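Local coordinates for protein cytokinin riboside 5'-monophosphate phosphoribohydrolase (Corynebacterium glutamicum, PDB 5WQ3) that belongs to the SLOG clan of Rossmann-like alpha/beta enzymes, each chain folding around a parallel beta-sheet and here gathered in a six-chain assembly, at residues Val90-Lys95 and Val167-Gly172; Ala102-Gly107 and Thr157-Tyr162; Phe173-Glu178 and Glu202-Leu207; Asp177-Val182 and Ile196-Thr201; Asp209-Arg214 and Lys224-Met229. All blocks are in the same frame, centred on the assembly; numbering follows the deposited sequence.

Interaction 1: Val90-Lys95 and Val167-Gly172; sequences VELGEK and VCLPGG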
# COMPACT_ATOMS: atom_id res chain seq x y z
N VAL C 90 40.53 20.56 43.37
CA VAL C 90 40.89 21.84 42.72
C VAL C 90 41.88 22.67 43.58
O VAL C 90 42.91 23.17 43.07
CB VAL C 90 39.63 22.68 42.35
CG1 VAL C 90 39.98 24.12 41.98
CG2 VAL C 90 38.86 21.99 41.22
N GLU C 91 41.56 22.78 44.87
CA GLU C 91 42.36 23.47 45.86
C GLU C 91 43.74 22.81 46.02
O GLU C 91 44.74 23.49 46.14
CB GLU C 91 41.64 23.47 47.23
CG GLU C 91 40.44 24.43 47.29
CD GLU C 91 39.90 24.63 48.71
OE1 GLU C 91 40.00 23.71 49.56
OE2 GLU C 91 39.37 25.72 48.98
N LEU C 92 43.78 21.48 45.99
CA LEU C 92 45.04 20.76 46.02
C LEU C 92 45.93 21.12 44.82
O LEU C 92 47.15 21.36 44.96
CB LEU C 92 44.77 19.27 46.03
CG LEU C 92 46.02 18.41 46.04
CD1 LEU C 92 46.84 18.67 47.26
CD2 LEU C 92 45.62 16.94 45.96
N GLY C 93 45.33 21.21 43.66
CA GLY C 93 46.13 21.53 42.48
C GLY C 93 46.68 22.93 42.61
O GLY C 93 47.86 23.20 42.31
N GLU C 94 45.82 23.84 43.05
CA GLU C 94 46.23 25.23 43.28
C GLU C 94 47.41 25.32 44.29
O GLU C 94 48.39 26.01 44.03
CB GLU C 94 45.04 26.05 43.78
CG GLU C 94 45.29 27.56 43.80
CD GLU C 94 45.85 28.07 45.13
OE1 GLU C 94 46.99 28.62 45.14
OE2 GLU C 94 45.13 27.92 46.15
N LYS C 95 47.31 24.63 45.42
CA LYS C 95 48.33 24.68 46.48
C LYS C 95 49.62 23.99 46.07
O LYS C 95 50.69 24.39 46.48
CB LYS C 95 47.79 23.98 47.72
CG LYS C 95 46.62 24.76 48.37
CD LYS C 95 45.96 23.96 49.47
CE LYS C 95 44.72 24.64 50.08
NZ LYS C 95 45.08 25.95 50.65
N VAL C 167 49.74 11.71 45.65
CA VAL C 167 48.58 12.03 46.48
C VAL C 167 47.33 11.35 45.93
O VAL C 167 47.00 11.48 44.79
CB VAL C 167 48.31 13.53 46.49
CG1 VAL C 167 47.08 13.85 47.35
CG2 VAL C 167 49.52 14.24 47.01
N CYS C 168 46.63 10.61 46.77
CA CYS C 168 45.44 9.90 46.32
C CYS C 168 44.22 10.49 46.95
O CYS C 168 44.01 10.32 48.16
CB CYS C 168 45.54 8.43 46.72
SG CYS C 168 46.91 7.53 45.92
N LEU C 169 43.45 11.23 46.16
CA LEU C 169 42.07 11.54 46.49
C LEU C 169 41.26 10.24 46.50
O LEU C 169 41.72 9.14 46.07
CB LEU C 169 41.49 12.59 45.55
CG LEU C 169 42.16 13.98 45.44
CD1 LEU C 169 41.83 14.76 44.19
CD2 LEU C 169 41.75 14.84 46.62
N PRO C 170 40.06 10.31 47.09
CA PRO C 170 39.24 9.12 47.10
C PRO C 170 39.04 8.56 45.70
O PRO C 170 38.90 9.32 44.73
CB PRO C 170 37.91 9.62 47.69
CG PRO C 170 38.34 10.70 48.62
CD PRO C 170 39.41 11.42 47.84
N GLY C 171 39.09 7.24 45.60
CA GLY C 171 38.86 6.59 44.35
C GLY C 171 38.65 5.11 44.42
O GLY C 171 38.72 4.53 45.49
N GLY C 172 38.49 4.50 43.23
CA GLY C 172 38.22 3.09 43.12
C GLY C 172 39.47 2.31 42.78
O GLY C 172 40.53 2.55 43.34
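Leu92, on helix 84-98, meets Val167 of strand 166-168 and Leu169 just beyond it, and the contact between them is wholly apolar. The closest approach is made by two methyl groups that reach toward each other tip to tip: Leu92 CD2 lies 3.7 Å from Val167 CG1. Leu92 has CG anti to the backbone N (chi1 179°), which carries the branched end off the helix and toward the sheet; Val167 offers CG1 by the same first torsion. A looser contact joins Leu92 CD2 to Leu169 CD2 at 4.5 Å, so one leucine methyl serves both residues. Branched aliphatic side chains suit these buried places because their methyl groups pack closely and carry no polar atom that needs a partner.

Hydrogen bonding belongs to the backbone and runs within the helix or between neighbouring strands. Glu94 N binds Val90 O at 3.0 Å inside the helix, while Val167 pairs with Thr72 and Phe74 of strand 70-74 and Cys168 with Val197 and Ile199. Charge is kept to the helix flank, where Lys95 forms a salt bridge to Asp236. Pro170, Gly171 and Gly172 then lead into helix 173-188 as the start of the family's PGGxGT signature. With only methyls meeting, helix 84-98 is probably seated on the sheet by shape and exclusion of water rather than by directional bonds.

Interaction 2: Ala102-Gly107 and Thr157-Tyr162; sequences AVVTGG and TMFLKY. With EDO (1,2-ethanediol), chain L.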
# COMPACT_ATOMS: atom_id res chain seq x y z
N ALA C 102 54.75 20.92 39.51
CA ALA C 102 53.84 20.46 38.44
C ALA C 102 52.87 19.43 39.00
O ALA C 102 53.20 18.74 39.93
CB ALA C 102 54.63 19.85 37.27
N VAL C 103 51.65 19.38 38.44
CA VAL C 103 50.63 18.48 38.88
C VAL C 103 50.33 17.57 37.71
O VAL C 103 49.97 18.08 36.62
CB VAL C 103 49.39 19.26 39.28
CG1 VAL C 103 48.19 18.35 39.49
CG2 VAL C 103 49.71 20.09 40.53
N VAL C 104 50.53 16.29 37.91
CA VAL C 104 50.37 15.24 36.92
C VAL C 104 49.19 14.36 37.30
O VAL C 104 49.11 13.90 38.47
CB VAL C 104 51.59 14.34 36.88
CG1 VAL C 104 51.51 13.29 35.78
CG2 VAL C 104 52.82 15.19 36.72
N THR C 105 48.29 14.11 36.32
CA THR C 105 47.16 13.19 36.54
C THR C 105 47.04 12.20 35.42
O THR C 105 47.65 12.37 34.38
CB THR C 105 45.84 13.92 36.56
OG1 THR C 105 45.61 14.53 35.27
CG2 THR C 105 45.82 14.93 37.63
N GLY C 106 46.13 11.22 35.56
CA GLY C 106 45.68 10.43 34.44
C GLY C 106 44.90 11.13 33.31
O GLY C 106 44.51 10.46 32.35
N GLY C 107 44.65 12.44 33.44
CA GLY C 107 44.08 13.27 32.37
C GLY C 107 42.60 13.03 32.01
O GLY C 107 42.15 13.54 31.07
N THR C 157 54.72 3.56 34.39
CA THR C 157 56.08 3.89 34.54
C THR C 157 56.31 5.42 34.57
O THR C 157 57.17 5.87 35.33
CB THR C 157 56.89 3.29 33.35
OG1 THR C 157 56.66 1.88 33.34
CG2 THR C 157 58.32 3.47 33.52
N MET C 158 55.60 6.20 33.73
CA MET C 158 55.84 7.62 33.60
C MET C 158 55.50 8.30 34.91
O MET C 158 56.20 9.23 35.30
CB MET C 158 55.01 8.22 32.50
CG MET C 158 55.19 7.69 31.07
SD MET C 158 56.87 7.64 30.59
CE MET C 158 56.81 6.33 29.34
N PHE C 159 54.47 7.83 35.63
CA PHE C 159 54.12 8.46 36.94
C PHE C 159 55.24 8.34 37.96
O PHE C 159 55.53 9.31 38.69
CB PHE C 159 52.84 7.89 37.52
CG PHE C 159 51.60 8.14 36.70
CD1 PHE C 159 51.25 9.39 36.29
CD2 PHE C 159 50.75 7.10 36.37
CE1 PHE C 159 50.09 9.62 35.58
CE2 PHE C 159 49.56 7.32 35.65
CZ PHE C 159 49.24 8.59 35.24
N LEU C 160 55.91 7.17 38.00
CA LEU C 160 56.96 6.92 38.95
C LEU C 160 58.25 7.59 38.53
O LEU C 160 59.01 8.04 39.37
CB LEU C 160 57.23 5.41 39.12
CG LEU C 160 56.14 4.64 39.88
CD1 LEU C 160 56.27 3.13 39.68
CD2 LEU C 160 56.21 5.04 41.37
N LYS C 161 58.52 7.63 37.24
CA LYS C 161 59.80 8.17 36.77
C LYS C 161 59.83 9.73 36.80
O LYS C 161 60.90 10.29 37.02
CB LYS C 161 60.10 7.68 35.32
CG LYS C 161 61.54 7.94 34.88
CD LYS C 161 61.81 7.37 33.49
CE LYS C 161 63.25 7.64 33.08
NZ LYS C 161 63.45 7.32 31.64
N TYR C 162 58.72 10.42 36.54
CA TYR C 162 58.71 11.86 36.37
C TYR C 162 57.90 12.65 37.35
O TYR C 162 57.65 13.79 37.11
CB TYR C 162 58.23 12.20 34.96
CG TYR C 162 59.14 11.59 33.92
CD1 TYR C 162 60.40 12.09 33.72
CD2 TYR C 162 58.74 10.44 33.18
CE1 TYR C 162 61.28 11.51 32.79
CE2 TYR C 162 59.60 9.85 32.26
CZ TYR C 162 60.86 10.40 32.07
OH TYR C 162 61.69 9.86 31.14
C1 EDO L . 55.39 0.88 36.67
O1 EDO L . 56.77 0.66 36.49
C2 EDO L . 54.85 -0.31 37.40
O2 EDO L . 53.92 -0.97 36.55
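Phe159 of helix 152-162 turns the edge of its ring, not a face, toward Val104 and Thr105 of strand 102-105 and Gly106 just after it. Val104 and Phe159 cross obliquely, with Val104 CG1 lying near the ring plane 3.9 Å from Phe159 CE1. The valine sets CG1 trans to the backbone N (chi1 -176°), placing that branch beside the CD1-CE1 edge. The same edge continues along the chain: Thr105 O also lies near the ring plane, 3.9 Å from Phe159 CE1, where the positive rim of an aromatic ring can tolerate a carbonyl. Farther round the edge, Phe159 CZ lies 4.1 Å from Gly106 CA, so the ring packs there on bare backbone. Beyond the contact, Phe74 packs edge-to-face with Phe159.

Thr105 itself points its side chain off to other partners. Its OG1 accepts from Gly107 N at 2.9 Å, an ST turn that shapes the bend after the strand, and it is also hydrogen-bonded to Asn116. Thr157, which packs on Phe57 of helix 46-64, bonds through OG1 to Phe153 O and takes a weak hydrogen bond from a 1,2-ethanediol, probably from the crystallisation liquor. An aromatic on a helix wedged against a valine and a glycine-rich turn at a strand's C-terminal end fits the layered helix-on-sheet build of a Rossmann-like fold.

Interaction 3: Phe173-Glu178 and Glu202-Leu207; sequences FGTLDE and EFWAGL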
# COMPACT_ATOMS: atom_id res chain seq x y z
N PHE C 173 39.32 1.34 41.89
CA PHE C 173 40.30 0.30 41.77
C PHE C 173 41.55 0.82 41.02
O PHE C 173 42.66 0.36 41.30
CB PHE C 173 39.71 -0.89 41.01
CG PHE C 173 38.71 -1.69 41.75
CD1 PHE C 173 38.73 -1.83 43.14
CD2 PHE C 173 37.80 -2.39 41.06
CE1 PHE C 173 37.80 -2.64 43.78
CE2 PHE C 173 36.91 -3.21 41.67
CZ PHE C 173 36.89 -3.32 43.04
N GLY C 174 41.37 1.81 40.17
CA GLY C 174 42.49 2.41 39.39
C GLY C 174 43.37 3.19 40.35
O GLY C 174 44.63 3.08 40.34
N THR C 175 42.73 3.86 41.27
CA THR C 175 43.44 4.56 42.31
C THR C 175 44.18 3.61 43.27
O THR C 175 45.31 3.83 43.59
CB THR C 175 42.50 5.51 43.08
OG1 THR C 175 41.95 6.48 42.19
CG2 THR C 175 43.22 6.21 44.13
N LEU C 176 43.50 2.57 43.72
CA LEU C 176 44.08 1.63 44.65
C LEU C 176 45.24 0.91 43.97
O LEU C 176 46.25 0.60 44.58
CB LEU C 176 43.06 0.61 45.12
CG LEU C 176 42.01 1.33 45.99
CD1 LEU C 176 40.81 0.41 46.18
CD2 LEU C 176 42.61 1.73 47.31
N ASP C 177 45.09 0.64 42.70
CA ASP C 177 46.20 0.02 41.92
C ASP C 177 47.51 0.84 42.02
O ASP C 177 48.60 0.30 42.33
CB ASP C 177 45.72 -0.14 40.44
CG ASP C 177 46.82 -0.81 39.51
OD1 ASP C 177 47.79 -1.43 39.99
OD2 ASP C 177 46.67 -0.64 38.29
N GLU C 178 47.44 2.14 41.75
CA GLU C 178 48.66 3.06 41.84
C GLU C 178 49.13 3.18 43.24
O GLU C 178 50.31 3.18 43.51
CB GLU C 178 48.31 4.46 41.37
CG GLU C 178 48.10 4.50 39.90
CD GLU C 178 49.43 4.46 39.15
OE1 GLU C 178 50.53 4.43 39.75
OE2 GLU C 178 49.35 4.51 37.93
N GLU C 202 37.90 9.92 56.54
CA GLU C 202 36.78 9.03 56.71
C GLU C 202 36.74 8.02 55.59
O GLU C 202 36.47 6.89 55.82
CB GLU C 202 35.49 9.82 56.75
CG GLU C 202 35.03 10.15 58.15
CD GLU C 202 33.86 11.10 58.18
OE1 GLU C 202 32.86 10.86 57.50
OE2 GLU C 202 33.94 12.10 58.91
N PHE C 203 37.02 8.46 54.39
CA PHE C 203 37.03 7.56 53.26
C PHE C 203 38.05 6.45 53.43
O PHE C 203 37.75 5.33 53.29
CB PHE C 203 37.22 8.31 51.95
CG PHE C 203 37.32 7.41 50.77
CD1 PHE C 203 36.20 7.02 50.10
CD2 PHE C 203 38.53 6.94 50.34
CE1 PHE C 203 36.29 6.19 49.03
CE2 PHE C 203 38.61 6.12 49.26
CZ PHE C 203 37.50 5.73 48.62
N TRP C 204 39.25 6.81 53.80
CA TRP C 204 40.37 5.88 53.83
C TRP C 204 40.50 5.08 55.09
O TRP C 204 41.26 4.10 55.13
CB TRP C 204 41.65 6.67 53.57
CG TRP C 204 41.75 7.23 52.16
CD1 TRP C 204 41.68 8.53 51.79
CD2 TRP C 204 42.10 6.48 50.96
NE1 TRP C 204 41.93 8.65 50.38
CE2 TRP C 204 42.18 7.40 49.88
CE3 TRP C 204 42.34 5.12 50.71
CZ2 TRP C 204 42.43 6.99 48.55
CZ3 TRP C 204 42.61 4.72 49.38
CH2 TRP C 204 42.65 5.65 48.33
N ALA C 205 39.76 5.44 56.15
CA ALA C 205 40.08 4.87 57.48
C ALA C 205 40.04 3.34 57.48
O ALA C 205 40.91 2.68 58.02
CB ALA C 205 39.15 5.44 58.63
N GLY C 206 39.02 2.77 56.88
CA GLY C 206 38.88 1.33 56.95
C GLY C 206 39.95 0.58 56.19
O GLY C 206 40.36 -0.53 56.59
N LEU C 207 40.47 1.18 55.12
CA LEU C 207 41.59 0.51 54.47
C LEU C 207 42.83 0.56 55.36
O LEU C 207 43.54 -0.40 55.55
CB LEU C 207 41.85 1.24 53.11
CG LEU C 207 43.02 0.59 52.34
CD1 LEU C 207 42.74 -0.85 51.97
CD2 LEU C 207 43.44 1.43 51.11
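Trp204 presents the edge of its indole to helix 173-188, with Leu176 CD2 and Thr175 CG2 both near the ring plane; Leu207 CD2, from its own helix, lies in plane at the edge as well. One face of the indole is taken by its neighbour in sequence: Phe203 CD2 lies 3.5 Å above it, toward one side of the ring, while Trp204 CG in turn sits at the edge of the Phe203 ring. The contact joins two successive helices of the Rossmann-like fold, 173-188 and 201-216, whose short segments run at 59° to each other with axes 14.2 Å apart. Such a wide spacing calls for large side chains, and tryptophan and leucine bridge it.

Trp204 holds CG anti to its carbonyl carbon (chi1 -68°), which brings the six-membered ring to the other helix; Leu176 and Trp204 run alongside in opposite senses, Leu176 CD2 reaching Trp204 CZ3 at 3.6 Å. Thr175 touches more lightly, its CG2 4.3 Å from Trp204 CH2. The indole's far end is polar, and Trp204 NE1 makes a weak hydrogen bond to Ile199 O. Helix 201-216 is kinked just here, with Leu207 N weakly bonded to Trp204 O. From this turn Leu207 points toward the other helix, and its CD2 stops 3.9 Å from Leu176 CD2.

Interaction 4: Asp177-Val182 and Ile196-Thr201; sequences DELFEV and IVLIGT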
# COMPACT_ATOMS: atom_id res chain seq x y z
N ASP C 177 45.09 0.64 42.70
CA ASP C 177 46.20 0.02 41.92
C ASP C 177 47.51 0.84 42.02
O ASP C 177 48.60 0.30 42.33
CB ASP C 177 45.72 -0.14 40.44
CG ASP C 177 46.82 -0.81 39.51
OD1 ASP C 177 47.79 -1.43 39.99
OD2 ASP C 177 46.67 -0.64 38.29
N GLU C 178 47.44 2.14 41.75
CA GLU C 178 48.66 3.06 41.84
C GLU C 178 49.13 3.18 43.24
O GLU C 178 50.31 3.18 43.51
CB GLU C 178 48.31 4.46 41.37
CG GLU C 178 48.10 4.50 39.90
CD GLU C 178 49.43 4.46 39.15
OE1 GLU C 178 50.53 4.43 39.75
OE2 GLU C 178 49.35 4.51 37.93
N LEU C 179 48.20 3.21 44.19
CA LEU C 179 48.63 3.29 45.58
C LEU C 179 49.47 2.17 46.02
O LEU C 179 50.53 2.38 46.64
CB LEU C 179 47.39 3.41 46.52
CG LEU C 179 47.76 3.47 47.99
CD1 LEU C 179 48.65 4.64 48.37
CD2 LEU C 179 46.49 3.48 48.88
N PHE C 180 49.03 0.92 45.76
CA PHE C 180 49.77 -0.23 46.21
C PHE C 180 51.04 -0.45 45.39
O PHE C 180 52.03 -0.87 45.93
CB PHE C 180 48.94 -1.45 46.37
CG PHE C 180 47.99 -1.35 47.54
CD1 PHE C 180 48.49 -1.35 48.80
CD2 PHE C 180 46.65 -1.24 47.34
CE1 PHE C 180 47.68 -1.20 49.90
CE2 PHE C 180 45.78 -1.11 48.46
CZ PHE C 180 46.33 -1.10 49.72
N GLU C 181 51.05 0.02 44.16
CA GLU C 181 52.31 0.02 43.42
C GLU C 181 53.34 0.97 43.99
O GLU C 181 54.47 0.59 44.18
CB GLU C 181 51.96 0.41 42.04
CG GLU C 181 53.00 0.30 40.99
CD GLU C 181 52.29 0.61 39.68
OE1 GLU C 181 51.17 0.04 39.46
OE2 GLU C 181 52.81 1.47 38.94
N VAL C 182 52.96 2.20 44.33
CA VAL C 182 53.96 3.11 44.88
C VAL C 182 54.41 2.59 46.25
O VAL C 182 55.56 2.66 46.60
CB VAL C 182 53.53 4.59 44.92
CG1 VAL C 182 52.20 4.81 45.63
CG2 VAL C 182 54.61 5.42 45.59
N ILE C 196 53.70 9.90 50.22
CA ILE C 196 52.50 9.31 49.75
C ILE C 196 51.46 9.86 50.68
O ILE C 196 51.59 9.71 51.92
CB ILE C 196 52.52 7.77 49.85
CG1 ILE C 196 53.64 7.17 48.97
CG2 ILE C 196 51.12 7.24 49.48
CD1 ILE C 196 53.86 5.70 49.24
N VAL C 197 50.46 10.50 50.11
CA VAL C 197 49.43 11.12 50.95
C VAL C 197 48.05 10.67 50.53
O VAL C 197 47.78 10.58 49.31
CB VAL C 197 49.43 12.65 50.83
CG1 VAL C 197 48.41 13.25 51.82
CG2 VAL C 197 50.82 13.19 51.10
N LEU C 198 47.20 10.33 51.54
CA LEU C 198 45.80 10.00 51.24
C LEU C 198 44.93 11.13 51.78
O LEU C 198 45.07 11.50 52.93
CB LEU C 198 45.36 8.60 51.82
CG LEU C 198 46.33 7.36 51.67
CD1 LEU C 198 45.76 6.12 52.30
CD2 LEU C 198 46.68 7.03 50.23
N ILE C 199 44.01 11.64 50.98
CA ILE C 199 43.09 12.70 51.36
C ILE C 199 41.70 12.16 51.59
O ILE C 199 41.13 11.60 50.71
CB ILE C 199 42.99 13.75 50.27
CG1 ILE C 199 44.36 14.27 49.87
CG2 ILE C 199 42.02 14.84 50.66
CD1 ILE C 199 45.04 15.18 50.82
N GLY C 200 41.14 12.40 52.77
CA GLY C 200 39.84 11.93 53.10
C GLY C 200 39.99 10.91 54.21
O GLY C 200 40.23 9.75 53.98
N THR C 201 39.86 11.38 55.44
CA THR C 201 40.21 10.54 56.56
C THR C 201 39.13 9.50 56.73
O THR C 201 39.40 8.39 57.06
CB THR C 201 40.33 11.32 57.87
OG1 THR C 201 39.22 12.21 57.99
CG2 THR C 201 41.62 12.04 57.97
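Leu179 lays its CD1 methyl between two strand side chains, 3.6 Å from Leu198 CD2 and 3.8 Å from Ile196 CG2. It meets Leu198 at about a right angle; Leu179 CD2 also comes within 3.8 Å of Leu198 CD2, and the strand methyl faces both ends of the leucine fork. One turn along the helix, Val182 and Ile196 approach tip to tip, Val182 CG2 lying 3.7 Å from Ile196 CD1; Val182 was modelled in two conformers, so this pair is less certain. The end of Leu179 swings toward the sheet because its CG stands opposite the backbone N (chi1 178°). Beta-branched isoleucine suits the strand, while leucine on the helix supplies the longer reach.

Helix 173-188 is the crossing element of a beta-alpha-beta unit that leaves strand 166-168 and returns in strand 196-199, and its short segment runs at 150° to the strand, close to antiparallel. Behind the apolar layer the strand is fixed by backbone bonds: Val197 to Phe166 and Cys168 on one side, Ile196 and Leu198 to Leu230 on the other. Trp204 backs both Leu179 and Leu198, and Met229 packs on Ile196 and Leu198. On the flank facing helix 152-162, Asp177 and Glu181 both form salt bridges to Lys156. Past the strand, Gly200 occupies the N-cap position of helix 201-216 with backbone angles at which a CB would press on Ile199 O.

Interaction 5: Asp209-Arg214 and Lys224-Met229; sequences DWIRHR and KDVDRM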
# COMPACT_ATOMS: atom_id res chain seq x y z
N ASP C 209 43.05 0.96 58.60
CA ASP C 209 42.87 0.08 59.80
C ASP C 209 43.15 -1.41 59.47
O ASP C 209 43.82 -2.14 60.22
CB ASP C 209 41.47 0.23 60.39
CG ASP C 209 41.12 1.68 60.77
OD1 ASP C 209 42.03 2.49 61.04
OD2 ASP C 209 39.93 2.03 60.80
N TRP C 210 42.66 -1.87 58.33
CA TRP C 210 42.91 -3.24 57.93
C TRP C 210 44.39 -3.45 57.70
O TRP C 210 44.97 -4.43 58.14
CB TRP C 210 42.10 -3.59 56.67
CG TRP C 210 42.31 -4.99 56.15
CD1 TRP C 210 41.87 -6.17 56.71
CD2 TRP C 210 43.06 -5.36 55.00
NE1 TRP C 210 42.28 -7.23 55.96
CE2 TRP C 210 43.02 -6.75 54.89
CE3 TRP C 210 43.73 -4.63 54.04
CZ2 TRP C 210 43.65 -7.44 53.90
CZ3 TRP C 210 44.36 -5.32 53.03
CH2 TRP C 210 44.29 -6.71 52.96
N ILE C 211 45.02 -2.53 57.00
CA ILE C 211 46.45 -2.68 56.75
C ILE C 211 47.23 -2.80 58.09
O ILE C 211 48.11 -3.68 58.23
CB ILE C 211 46.99 -1.50 55.92
CG1 ILE C 211 46.46 -1.59 54.46
CG2 ILE C 211 48.52 -1.51 55.90
CD1 ILE C 211 46.66 -0.31 53.67
N ARG C 212 46.93 -1.95 59.07
CA ARG C 212 47.61 -2.08 60.40
C ARG C 212 47.22 -3.35 61.17
O ARG C 212 48.07 -4.10 61.64
CB ARG C 212 47.37 -0.88 61.30
CG ARG C 212 47.45 0.45 60.61
CD ARG C 212 47.32 1.59 61.59
NE ARG C 212 48.05 2.76 61.09
CZ ARG C 212 49.35 2.98 61.29
NH1 ARG C 212 49.92 4.07 60.79
NH2 ARG C 212 50.10 2.11 61.98
N HIS C 213 45.94 -3.63 61.27
CA HIS C 213 45.50 -4.67 62.18
C HIS C 213 45.72 -6.05 61.54
O HIS C 213 45.78 -7.06 62.21
CB HIS C 213 44.05 -4.44 62.64
CG HIS C 213 43.90 -3.26 63.56
ND1 HIS C 213 43.00 -2.23 63.34
CD2 HIS C 213 44.57 -2.92 64.69
CE1 HIS C 213 43.11 -1.32 64.30
NE2 HIS C 213 44.06 -1.72 65.13
N ARG C 214 45.90 -6.08 60.25
CA ARG C 214 46.03 -7.33 59.62
C ARG C 214 47.34 -7.49 58.92
O ARG C 214 48.03 -8.48 59.15
CB ARG C 214 44.84 -7.50 58.69
CG ARG C 214 44.72 -8.85 58.05
CD ARG C 214 44.73 -9.98 59.05
NE ARG C 214 43.46 -10.04 59.78
CZ ARG C 214 42.97 -11.16 60.33
NH1 ARG C 214 43.63 -12.33 60.22
NH2 ARG C 214 41.81 -11.13 60.97
N LYS C 224 56.54 0.60 59.57
CA LYS C 224 56.92 1.85 58.95
C LYS C 224 56.39 1.94 57.47
O LYS C 224 56.12 3.03 56.96
CB LYS C 224 58.43 1.99 58.99
CG LYS C 224 59.14 0.91 58.22
CD LYS C 224 60.61 1.21 57.99
CE LYS C 224 61.44 0.62 59.11
NZ LYS C 224 62.75 1.33 59.15
N ASP C 225 56.25 0.80 56.79
CA ASP C 225 55.69 0.78 55.41
C ASP C 225 54.26 1.40 55.31
O ASP C 225 53.87 1.85 54.22
CB ASP C 225 55.64 -0.63 54.85
CG ASP C 225 56.95 -1.36 54.95
OD1 ASP C 225 57.97 -0.67 54.93
OD2 ASP C 225 56.95 -2.63 55.05
N VAL C 226 53.52 1.39 56.42
CA VAL C 226 52.24 2.02 56.51
C VAL C 226 52.27 3.36 57.26
O VAL C 226 51.60 4.30 56.87
CB VAL C 226 51.18 1.03 57.09
CG1 VAL C 226 51.45 0.64 58.54
CG2 VAL C 226 49.77 1.60 56.95
N ASP C 227 53.04 3.47 58.34
CA ASP C 227 53.15 4.74 59.10
C ASP C 227 53.67 5.90 58.30
O ASP C 227 53.40 7.01 58.66
CB ASP C 227 54.12 4.58 60.29
CG ASP C 227 53.48 3.91 61.48
OD1 ASP C 227 52.29 3.52 61.38
OD2 ASP C 227 54.16 3.75 62.51
N ARG C 228 54.40 5.64 57.22
CA ARG C 228 54.99 6.70 56.40
C ARG C 228 54.04 7.45 55.47
O ARG C 228 54.41 8.52 54.96
CB ARG C 228 56.10 6.11 55.55
CG ARG C 228 55.61 5.25 54.38
CD ARG C 228 56.74 4.37 53.83
NE ARG C 228 57.95 5.18 53.72
CZ ARG C 228 59.20 4.81 53.98
NH1 ARG C 228 59.49 3.58 54.37
NH2 ARG C 228 60.18 5.69 53.86
N MET C 229 52.83 6.92 55.25
CA MET C 229 51.82 7.67 54.52
C MET C 229 51.17 8.68 55.44
O MET C 229 50.82 8.37 56.55
CB MET C 229 50.66 6.80 54.07
CG MET C 229 50.99 5.73 53.10
SD MET C 229 49.46 5.10 52.38
CE MET C 229 49.20 3.74 53.52
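Arg212 reaches from helix 201-216 to Asp227. From CB its CG is set anti to the carbonyl carbon (chi1 -42°), and the chain then runs extended from CG to NE, a length that lets arginine carry its charge toward the solvent-accessible side. At CZ the group passes above apolar ground: Val226 CG1 lies over one face of the guanidinium, 4.2 Å from CZ and 4.0 Å from Arg212 NH2. The tip grips a single oxygen end-on. Asp227 OD1 accepts from Arg212 NH2 at 2.7 Å, nearly in line with the C-O bond, and from NH1 at 2.5 Å, a length to be read with caution, on the anti side and 24° out of the carboxylate plane. The oxygen lies close to the guanidinium plane, but the carboxylate plane is turned 38° from it, and both bonds are bent.

This salt bridge ties together two consecutive helices, 201-216 and 223-227, which form the connection between strands 196-199 and 230-232 of the Rossmann-like sheet. Glu223 adds a long, weak ion pair to Arg212 NH2. Beneath the charges two beta-branched residues suit the buried side: Ile211 CG2 meets Val226 CG2 at 3.5 Å as the side chains pass each other, and Ile221 touches both.

Overall arrangement
Along the chain interaction 2 falls within the chain segment that interaction 1 spans, and interactions 3, 4 and 5 follow. Interactions 1, 2 and 4 all reach the one parallel sheet; strands 166-168 and 196-199, of interactions 1 and 4, are neighbours in it, and the centres of those two contacts are about 11 Å apart. Interactions 3 and 4 share helix 173-188, with centres about 7 Å apart, and interaction 3 shares helix 201-216 with interaction 5. The last lies farthest out, its centre about 20 Å from the chain centre, and does not touch interactions 1 or 2. Together they join successive helices and strands into one alpha/beta domain, continuous from its core to its edge.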